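Local structure of hydrolase (Thermococcus thioreducens, 6IAH) at residues Trp125-Glu138 against Arg152-Phe166. The protein is a magnesium-binding phosphatase of the haloacid dehalogenase superfamily with diverse substrate specificity, probably including phosphoglycolate. Numbering follows the deposited sequence. Where two conformers were deposited one is given.
Sequences WKKERPIVRRGLLE and RSALEMELAERIIGF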
loop_
_atom_site.group_PDB
_atom_site.type_symbol
_atom_site.label_atom_id
_atom_site.label_comp_id
_atom_site.label_asym_id
_atom_site.label_seq_id
_atom_site.Cartn_x
_atom_site.Cartn_y
_atom_site.Cartn_z
ATOM N N TRP A 125 6.679 -10.328 -1.606
ATOM C CA TRP A 125 5.634 -9.934 -2.532
ATOM C C TRP A 125 4.859 -11.158 -3.125
ATOM O O TRP A 125 3.688 -11.037 -3.475
ATOM C CB TRP A 125 6.175 -9.019 -3.658
ATOM C CG TRP A 125 6.955 -9.759 -4.694
ATOM C CD1 TRP A 125 8.303 -10.080 -4.655
ATOM C CD2 TRP A 125 6.490 -10.195 -5.990
ATOM N NE1 TRP A 125 8.661 -10.753 -5.793
ATOM C CE2 TRP A 125 7.584 -10.836 -6.634
ATOM C CE3 TRP A 125 5.257 -10.172 -6.631
ATOM C CZ2 TRP A 125 7.476 -11.397 -7.921
ATOM C CZ3 TRP A 125 5.140 -10.761 -7.879
ATOM C CH2 TRP A 125 6.240 -11.353 -8.518
ATOM N N LYS A 126 5.504 -12.318 -3.180
ATOM C CA LYS A 126 4.902 -13.480 -3.789
ATOM C C LYS A 126 3.889 -14.161 -2.855
ATOM O O LYS A 126 3.200 -15.060 -3.299
ATOM C CB LYS A 126 6.008 -14.424 -4.331
ATOM C CG LYS A 126 6.957 -13.676 -5.287
ATOM C CD LYS A 126 8.017 -14.538 -5.964
ATOM C CE LYS A 126 8.532 -15.696 -5.092
ATOM N NZ LYS A 126 9.339 -15.331 -3.879
ATOM N N LYS A 127 3.769 -13.720 -1.596
ATOM C CA LYS A 127 2.674 -14.181 -0.723
ATOM C C LYS A 127 1.363 -13.410 -0.954
ATOM O O LYS A 127 0.358 -13.777 -0.390
ATOM C CB LYS A 127 3.061 -14.077 0.727
ATOM C CG LYS A 127 4.215 -15.024 1.114
ATOM C CD LYS A 127 4.240 -15.115 2.631
ATOM C CE LYS A 127 5.510 -15.738 3.181
ATOM N NZ LYS A 127 5.718 -17.069 2.573
ATOM N N GLU A 128 1.397 -12.326 -1.762
ATOM C CA GLU A 128 0.196 -11.559 -2.134
ATOM C C GLU A 128 -0.640 -12.434 -3.114
ATOM O O GLU A 128 -0.069 -13.256 -3.910
ATOM C CB GLU A 128 0.602 -10.225 -2.778
ATOM C CG GLU A 128 1.375 -9.321 -1.819
ATOM C CD GLU A 128 1.903 -8.034 -2.417
ATOM O OE1 GLU A 128 1.534 -7.778 -3.569
ATOM O OE2 GLU A 128 2.673 -7.275 -1.725
ATOM N N ARG A 129 -1.966 -12.271 -3.056
ATOM C CA ARG A 129 -2.898 -13.123 -3.790
ATOM C C ARG A 129 -3.905 -12.263 -4.507
ATOM O O ARG A 129 -4.350 -11.230 -3.966
ATOM C CB ARG A 129 -3.668 -13.992 -2.790
ATOM C CG ARG A 129 -2.792 -15.059 -2.187
ATOM C CD ARG A 129 -3.545 -16.157 -1.448
ATOM N NE ARG A 129 -4.843 -15.790 -0.845
ATOM C CZ ARG A 129 -5.432 -16.468 0.163
ATOM N NH1 ARG A 129 -4.853 -17.542 0.716
ATOM N NH2 ARG A 129 -6.613 -16.070 0.647
ATOM N N PRO A 130 -4.320 -12.693 -5.701
ATOM C CA PRO A 130 -5.331 -11.911 -6.417
ATOM C C PRO A 130 -6.690 -12.011 -5.711
ATOM O O PRO A 130 -7.030 -13.075 -5.150
ATOM C CB PRO A 130 -5.338 -12.559 -7.805
ATOM C CG PRO A 130 -4.902 -13.949 -7.571
ATOM C CD PRO A 130 -3.879 -13.856 -6.497
ATOM N N ILE A 131 -7.373 -10.883 -5.573
ATOM C CA ILE A 131 -8.816 -10.910 -5.247
ATOM C C ILE A 131 -9.607 -10.914 -6.554
ATOM O O ILE A 131 -10.467 -11.722 -6.762
ATOM C CB ILE A 131 -9.253 -9.731 -4.343
ATOM C CG1 ILE A 131 -8.425 -9.710 -3.051
ATOM C CG2 ILE A 131 -10.749 -9.805 -4.075
ATOM C CD1 ILE A 131 -8.472 -8.387 -2.290
ATOM N N VAL A 132 -9.253 -10.036 -7.476
ATOM C CA VAL A 132 -10.008 -9.949 -8.722
ATOM C C VAL A 132 -9.772 -11.210 -9.599
ATOM O O VAL A 132 -8.716 -11.844 -9.498
ATOM C CB VAL A 132 -9.680 -8.623 -9.435
ATOM C CG1 VAL A 132 -8.261 -8.631 -9.982
ATOM C CG2 VAL A 132 -10.705 -8.336 -10.503
ATOM N N ARG A 133 -10.788 -11.607 -10.381
ATOM C CA ARG A 133 -10.685 -12.687 -11.342
ATOM C C ARG A 133 -10.385 -11.985 -12.630
ATOM O O ARG A 133 -11.133 -11.094 -13.014
ATOM C CB ARG A 133 -11.984 -13.475 -11.453
ATOM C CG ARG A 133 -12.295 -14.143 -10.113
ATOM C CD ARG A 133 -13.311 -15.262 -10.284
ATOM N NE ARG A 133 -14.513 -14.847 -11.018
ATOM C CZ ARG A 133 -15.662 -14.419 -10.484
ATOM N NH1 ARG A 133 -15.855 -14.293 -9.165
ATOM N NH2 ARG A 133 -16.652 -14.097 -11.323
ATOM N N ARG A 134 -9.304 -12.402 -13.291
ATOM C CA ARG A 134 -8.854 -11.784 -14.547
ATOM C C ARG A 134 -9.942 -11.831 -15.646
ATOM O O ARG A 134 -10.028 -10.938 -16.511
ATOM C CB ARG A 134 -7.522 -12.434 -15.027
ATOM C CG ARG A 134 -7.361 -13.930 -14.750
ATOM C CD ARG A 134 -5.963 -14.508 -15.103
ATOM N NE ARG A 134 -6.094 -15.890 -15.569
ATOM C CZ ARG A 134 -5.846 -16.988 -14.850
ATOM N NH1 ARG A 134 -5.373 -16.928 -13.604
ATOM N NH2 ARG A 134 -6.064 -18.171 -15.403
ATOM N N GLY A 135 -10.762 -12.875 -15.614
ATOM C CA GLY A 135 -11.866 -13.047 -16.602
ATOM C C GLY A 135 -12.847 -11.902 -16.535
ATOM O O GLY A 135 -13.304 -11.393 -17.577
ATOM N N LEU A 136 -13.110 -11.405 -15.324
ATOM C CA LEU A 136 -13.938 -10.195 -15.192
ATOM C C LEU A 136 -13.314 -8.929 -15.757
ATOM O O LEU A 136 -14.043 -8.104 -16.343
ATOM C CB LEU A 136 -14.427 -9.972 -13.776
ATOM C CG LEU A 136 -15.332 -11.087 -13.260
ATOM C CD1 LEU A 136 -15.613 -10.970 -11.768
ATOM C CD2 LEU A 136 -16.656 -11.137 -14.051
ATOM N N LEU A 137 -12.007 -8.749 -15.591
ATOM C CA LEU A 137 -11.353 -7.548 -16.105
ATOM C C LEU A 137 -11.383 -7.595 -17.624
ATOM O O LEU A 137 -11.530 -6.578 -18.300
ATOM C CB LEU A 137 -9.911 -7.415 -15.570
ATOM C CG LEU A 137 -9.781 -7.159 -14.072
ATOM C CD1 LEU A 137 -8.385 -7.402 -13.578
ATOM C CD2 LEU A 137 -10.263 -5.770 -13.684
ATOM N N GLU A 138 -11.149 -8.789 -18.152
ATOM C CA GLU A 138 -11.212 -9.028 -19.572
ATOM C C GLU A 138 -12.605 -8.742 -20.063
ATOM O O GLU A 138 -12.800 -7.950 -20.998
ATOM C CB GLU A 138 -10.792 -10.453 -19.913
ATOM C CG GLU A 138 -9.296 -10.743 -19.706
ATOM C CD GLU A 138 -8.967 -12.258 -19.496
ATOM O OE1 GLU A 138 -9.817 -13.165 -19.776
ATOM O OE2 GLU A 138 -7.838 -12.562 -19.021
ATOM N N ARG A 152 1.338 2.246 -5.271
ATOM C CA ARG A 152 2.436 1.444 -5.802
ATOM C C ARG A 152 3.285 2.283 -6.785
ATOM O O ARG A 152 2.766 3.129 -7.473
ATOM C CB ARG A 152 1.896 0.169 -6.490
ATOM C CG ARG A 152 1.520 -0.989 -5.544
ATOM C CD ARG A 152 0.851 -2.164 -6.312
ATOM N NE ARG A 152 0.477 -3.237 -5.365
ATOM C CZ ARG A 152 1.097 -4.381 -5.228
ATOM N NH1 ARG A 152 2.138 -4.715 -6.031
ATOM N NH2 ARG A 152 0.651 -5.215 -4.248
ATOM N N SER A 153 4.597 1.985 -6.832
ATOM C CA SER A 153 5.492 2.467 -7.884
ATOM C C SER A 153 5.208 1.698 -9.140
ATOM O O SER A 153 4.578 0.657 -9.066
ATOM C CB SER A 153 6.966 2.208 -7.489
ATOM O OG SER A 153 7.209 0.826 -7.365
ATOM N N ALA A 154 5.676 2.216 -10.285
ATOM C CA ALA A 154 5.674 1.501 -11.540
ATOM C C ALA A 154 6.191 0.047 -11.440
ATOM O O ALA A 154 5.571 -0.863 -11.969
ATOM C CB ALA A 154 6.450 2.270 -12.581
ATOM N N LEU A 155 7.297 -0.171 -10.756
ATOM C CA LEU A 155 7.830 -1.512 -10.610
ATOM C C LEU A 155 6.854 -2.366 -9.840
ATOM O O LEU A 155 6.609 -3.510 -10.195
ATOM C CB LEU A 155 9.150 -1.465 -9.832
ATOM C CG LEU A 155 9.926 -2.770 -9.661
ATOM C CD1 LEU A 155 11.431 -2.483 -9.717
ATOM C CD2 LEU A 155 9.601 -3.501 -8.373
ATOM N N GLU A 156 6.328 -1.824 -8.749
ATOM C CA GLU A 156 5.366 -2.565 -7.910
ATOM C C GLU A 156 4.041 -2.821 -8.651
ATOM O O GLU A 156 3.321 -3.787 -8.348
ATOM C CB GLU A 156 5.096 -1.797 -6.624
ATOM C CG GLU A 156 6.231 -1.920 -5.627
ATOM C CD GLU A 156 6.065 -0.947 -4.497
ATOM O OE1 GLU A 156 5.302 0.063 -4.612
ATOM O OE2 GLU A 156 6.633 -1.274 -3.457
ATOM N N MET A 157 3.717 -1.925 -9.585
ATOM C CA MET A 157 2.551 -2.068 -10.404
ATOM C C MET A 157 2.735 -3.224 -11.450
ATOM O O MET A 157 1.801 -4.011 -11.691
ATOM C CB MET A 157 2.214 -0.718 -11.081
ATOM C CG MET A 157 0.840 -0.649 -11.708
ATOM S SD MET A 157 -0.593 -1.196 -10.660
ATOM C CE MET A 157 -1.553 -1.923 -11.927
ATOM N N GLU A 158 3.931 -3.326 -12.034
ATOM C CA GLU A 158 4.268 -4.479 -12.866
ATOM C C GLU A 158 4.102 -5.786 -12.075
ATOM O O GLU A 158 3.545 -6.754 -12.606
ATOM C CB GLU A 158 5.685 -4.372 -13.424
ATOM C CG GLU A 158 5.962 -5.303 -14.599
ATOM C CD GLU A 158 6.451 -6.667 -14.168
ATOM O OE1 GLU A 158 7.228 -6.722 -13.187
ATOM O OE2 GLU A 158 6.071 -7.682 -14.811
ATOM N N LEU A 159 4.580 -5.813 -10.837
ATOM C CA LEU A 159 4.358 -6.989 -9.950
ATOM C C LEU A 159 2.861 -7.302 -9.732
ATOM O O LEU A 159 2.445 -8.473 -9.772
ATOM C CB LEU A 159 5.038 -6.826 -8.571
ATOM C CG LEU A 159 6.563 -6.570 -8.561
ATOM C CD1 LEU A 159 7.040 -6.356 -7.132
ATOM C CD2 LEU A 159 7.287 -7.709 -9.242
ATOM N N ALA A 160 2.066 -6.260 -9.470
ATOM C CA ALA A 160 0.636 -6.426 -9.332
ATOM C C ALA A 160 -0.008 -7.048 -10.584
ATOM O O ALA A 160 -0.831 -7.933 -10.457
ATOM C CB ALA A 160 -0.014 -5.107 -9.024
ATOM N N GLU A 161 0.361 -6.537 -11.766
ATOM C CA GLU A 161 -0.059 -7.152 -13.001
ATOM C C GLU A 161 0.294 -8.638 -13.157
ATOM O O GLU A 161 -0.479 -9.400 -13.719
ATOM C CB GLU A 161 0.485 -6.391 -14.188
ATOM C CG GLU A 161 -0.120 -5.030 -14.253
ATOM C CD GLU A 161 0.538 -4.149 -15.288
ATOM O OE1 GLU A 161 1.732 -4.350 -15.603
ATOM O OE2 GLU A 161 -0.159 -3.271 -15.803
ATOM N N ARG A 162 1.424 -9.071 -12.604
ATOM C CA ARG A 162 1.754 -10.490 -12.537
ATOM C C ARG A 162 0.832 -11.250 -11.626
ATOM O O ARG A 162 0.356 -12.342 -11.968
ATOM C CB ARG A 162 3.192 -10.702 -12.073
ATOM C CG ARG A 162 4.220 -10.125 -13.068
ATOM C CD ARG A 162 5.584 -10.533 -12.533
ATOM N NE ARG A 162 6.636 -9.623 -12.915
ATOM C CZ ARG A 162 7.857 -9.679 -12.374
ATOM N NH1 ARG A 162 8.204 -10.639 -11.538
ATOM N NH2 ARG A 162 8.737 -8.822 -12.724
ATOM N N ILE A 163 0.553 -10.674 -10.482
ATOM C CA ILE A 163 -0.287 -11.355 -9.476
ATOM C C ILE A 163 -1.720 -11.529 -10.003
ATOM O O ILE A 163 -2.317 -12.549 -9.809
ATOM C CB ILE A 163 -0.283 -10.565 -8.138
ATOM C CG1 ILE A 163 1.102 -10.656 -7.479
ATOM C CG2 ILE A 163 -1.326 -11.095 -7.131
ATOM C CD1 ILE A 163 1.408 -9.565 -6.530
ATOM N N ILE A 164 -2.235 -10.462 -10.638
ATOM C CA ILE A 164 -3.594 -10.392 -11.153
ATOM C C ILE A 164 -3.752 -11.200 -12.431
ATOM O O ILE A 164 -4.740 -11.896 -12.604
ATOM C CB ILE A 164 -4.007 -8.915 -11.402
ATOM C CG1 ILE A 164 -4.102 -8.181 -10.065
ATOM C CG2 ILE A 164 -5.338 -8.807 -12.156
ATOM C CD1 ILE A 164 -4.012 -6.681 -10.139
ATOM N N GLY A 165 -2.764 -11.132 -13.313
ATOM C CA GLY A 165 -2.840 -11.719 -14.619
ATOM C C GLY A 165 -3.582 -10.823 -15.580
ATOM O O GLY A 165 -4.328 -11.312 -16.453
ATOM N N PHE A 166 -3.381 -9.522 -15.428
ATOM C CA PHE A 166 -3.999 -8.537 -16.318
ATOM C C PHE A 166 -3.170 -7.294 -16.312
ATOM O O PHE A 166 -2.668 -6.875 -15.264
ATOM C CB PHE A 166 -5.441 -8.249 -15.878
ATOM C CG PHE A 166 -6.206 -7.332 -16.819
ATOM C CD1 PHE A 166 -6.939 -7.858 -17.876
ATOM C CD2 PHE A 166 -6.259 -5.977 -16.593
ATOM C CE1 PHE A 166 -7.648 -7.018 -18.718
ATOM C CE2 PHE A 166 -6.983 -5.122 -17.431
ATOM C CZ PHE A 166 -7.676 -5.647 -18.489
HETATM O O HOH W 1 3.574 -6.945 -5.143
HETATM O O HOH W 2 -6.883 -12.801 -11.368
#
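Glu-128 and Arg-152 form the one direct salt bridge between residues 125-138 and 152-166, a contact that joins strand 129-130, paired antiparallel with 12-13, and the start of helix 134-141 to helix 154-164 of the HAD fold. NH2 of Arg-152 donates to Glu-128 OE1 over 2.8 Å at 165°; the oxygen lies in the guanidinium plane, yet the donor stands above the carboxylate, the two planes being nearly perpendicular. A water donates to the same OE1 and accepts from Arg-152 NH1, closing a second path between the groups. An apolar patch adjoins this pair: Ile-163 CD1 touches Glu-128 OE1 and the edge of the Trp-125 ring at CE3, and Leu-159 sets CD2 over the six-membered ring, 3.8 Å from its centroid, a CH-pi contact. The ring's other face is covered by Lys-126 CG. Further along, the Ile-164 CG2 methyl touches both Val-132 CG1 and Leu-137 CD1, 3.6 Å from each. Leu-137 CB then sits over the Phe-166 ring, 3.7 Å from its centroid, and a second water links Val-132 O to Ile-164 O.

In the second shell, Arg-152 NH1 donates to Glu-156 O, at 2.8 Å, and NE pairs with Asp-8, a magnesium ligand; the hydroxyls of Tyr-109 and Ser-17 are hydrogen-bonded to Glu-128 OE2. Bonded by Glu-128, Glu-156, water and Asp-8, the guanidinium is probably held in one orientation beside the metal site, its positive charge probably helping balance the acidic groups there.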